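Local coordinates for TRAP solute Binding Protein (Uncultured marine bacterium, PDB 5I7I), which binds 3-hydroxybenzoate in its ligand pocket and probably delivers aromatic acids to a TRAP-type membrane transporter, at residues E103-P108 with S118-E123. Numbering follows the deposited sequence.
Sequences EAFELP and SQALQE
F105 meets L121 and A120 in a buried, wholly apolar contact that joins the loop following strand 87-91 to the helix that comes next in the chain, 114-126. No hydrogen bond crosses between the segments; the F105 ring and the L121 side chain meet between the two backbones, whose CA atoms at F105 and L121 are 7.6 Å apart. L121 reaches one face of that ring with one branch of its side chain. Its CD2 methyl stands 3.7 Å from the ring centroid of F105, only 22° off the normal, a CH-pi contact displaced toward the CG and CD1 side of the ring. L121 CG follows the same face further round, 3.7 Å from F105 CD2, and the two side chains pass alongside each other in opposite directions. A120 comes in differently: its CB methyl lies at the ring edge, near the plane, 3.8 Å from F105 CE2. With CG turned anti to its own carbonyl carbon (chi1 -84°), F105 extends its ring to the helix until CZ lies 3.9 Å from the backbone N of L121. An alanine in place of F105 would be likely to leave CD2 of L121 without the aromatic face it lies on and to open a gap beside A120. This is structural packing within the family 7 solute-binding fold, the L121 side chain remaining about 12 Å from the bound 3-hydroxybenzoate. Beyond the pair, F105 also touches A332 and A120 touches L335, both on helix 325-339, which thus packs against both partners. L121 in turn rests on C143 of strand 136-143, an edge strand of the five-stranded sheet. On another side of helix 114-126, Q119 and Q122 pack against helix 264-287.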
# COMPACT_ATOMS: atom_id res chain seq x y z
N GLU A 103 5.73 4.02 8.59
CA GLU A 103 4.49 4.56 9.12
C GLU A 103 4.34 6.05 8.81
O GLU A 103 3.21 6.55 8.73
CB GLU A 103 4.46 4.38 10.65
CG GLU A 103 4.44 2.93 11.10
CD GLU A 103 4.50 2.78 12.60
OE1 GLU A 103 4.28 3.80 13.30
OE2 GLU A 103 4.79 1.66 13.08
N ALA A 104 5.44 6.78 8.66
CA ALA A 104 5.32 8.21 8.41
C ALA A 104 4.56 8.47 7.13
O ALA A 104 3.84 9.47 7.02
CB ALA A 104 6.69 8.88 8.36
N PHE A 105 4.71 7.59 6.15
CA PHE A 105 4.04 7.77 4.88
C PHE A 105 2.57 7.43 4.94
O PHE A 105 1.84 7.75 3.99
CB PHE A 105 4.75 6.96 3.80
CG PHE A 105 5.93 7.66 3.21
CD1 PHE A 105 7.17 7.64 3.83
CD2 PHE A 105 5.79 8.40 2.04
CE1 PHE A 105 8.26 8.31 3.28
CE2 PHE A 105 6.88 9.07 1.50
CZ PHE A 105 8.10 9.02 2.11
N GLU A 106 2.11 6.84 6.03
CA GLU A 106 0.71 6.50 6.23
C GLU A 106 -0.08 7.60 6.92
O GLU A 106 -1.28 7.43 7.13
CB GLU A 106 0.61 5.24 7.07
CG GLU A 106 1.17 4.01 6.44
CD GLU A 106 0.86 2.79 7.24
OE1 GLU A 106 1.63 2.47 8.17
OE2 GLU A 106 -0.19 2.18 6.96
N LEU A 107 0.55 8.70 7.31
CA LEU A 107 -0.12 9.70 8.11
C LEU A 107 -1.14 10.47 7.28
O LEU A 107 -1.07 10.49 6.05
CB LEU A 107 0.90 10.62 8.77
CG LEU A 107 1.80 9.92 9.79
CD1 LEU A 107 2.88 10.87 10.29
CD2 LEU A 107 0.98 9.41 10.97
N PRO A 108 -2.11 11.09 7.94
CA PRO A 108 -3.23 11.69 7.21
C PRO A 108 -2.75 12.74 6.22
O PRO A 108 -1.91 13.59 6.53
CB PRO A 108 -4.08 12.30 8.33
CG PRO A 108 -3.81 11.39 9.53
CD PRO A 108 -2.35 11.10 9.40
N SER A 118 5.60 7.13 -4.31
CA SER A 118 6.38 5.90 -4.39
C SER A 118 7.87 6.20 -4.54
O SER A 118 8.70 5.51 -3.92
CB SER A 118 5.91 5.05 -5.56
OG SER A 118 4.62 4.53 -5.32
N GLN A 119 8.25 7.15 -5.40
CA GLN A 119 9.65 7.55 -5.49
C GLN A 119 10.15 8.09 -4.15
O GLN A 119 11.29 7.80 -3.74
CB GLN A 119 9.82 8.59 -6.58
CG GLN A 119 9.64 8.01 -7.95
CD GLN A 119 9.68 9.05 -9.02
OE1 GLN A 119 10.72 9.31 -9.62
NE2 GLN A 119 8.54 9.70 -9.24
N ALA A 120 9.33 8.89 -3.49
CA ALA A 120 9.68 9.38 -2.16
C ALA A 120 9.95 8.22 -1.21
O ALA A 120 10.96 8.22 -0.50
CB ALA A 120 8.55 10.28 -1.64
N LEU A 121 9.05 7.22 -1.18
CA LEU A 121 9.25 6.06 -0.32
C LEU A 121 10.56 5.35 -0.63
O LEU A 121 11.29 4.94 0.28
CB LEU A 121 8.10 5.07 -0.51
CG LEU A 121 6.92 5.29 0.43
CD1 LEU A 121 5.67 4.63 -0.12
CD2 LEU A 121 7.26 4.76 1.82
N GLN A 122 10.84 5.13 -1.92
CA GLN A 122 12.07 4.40 -2.25
C GLN A 122 13.32 5.17 -1.82
O GLN A 122 14.25 4.59 -1.25
CB GLN A 122 12.09 4.10 -3.75
CG GLN A 122 13.33 3.30 -4.15
CD GLN A 122 13.33 1.91 -3.57
OE1 GLN A 122 12.31 1.23 -3.60
NE2 GLN A 122 14.48 1.47 -3.06
N GLU A 123 13.37 6.48 -2.08
CA GLU A 123 14.55 7.24 -1.66
C GLU A 123 14.66 7.24 -0.14
O GLU A 123 15.76 7.18 0.42
CB GLU A 123 14.51 8.67 -2.21
CG GLU A 123 15.71 9.49 -1.70
CD GLU A 123 15.89 10.84 -2.35
OE1 GLU A 123 15.23 11.14 -3.35
OE2 GLU A 123 16.74 11.61 -1.85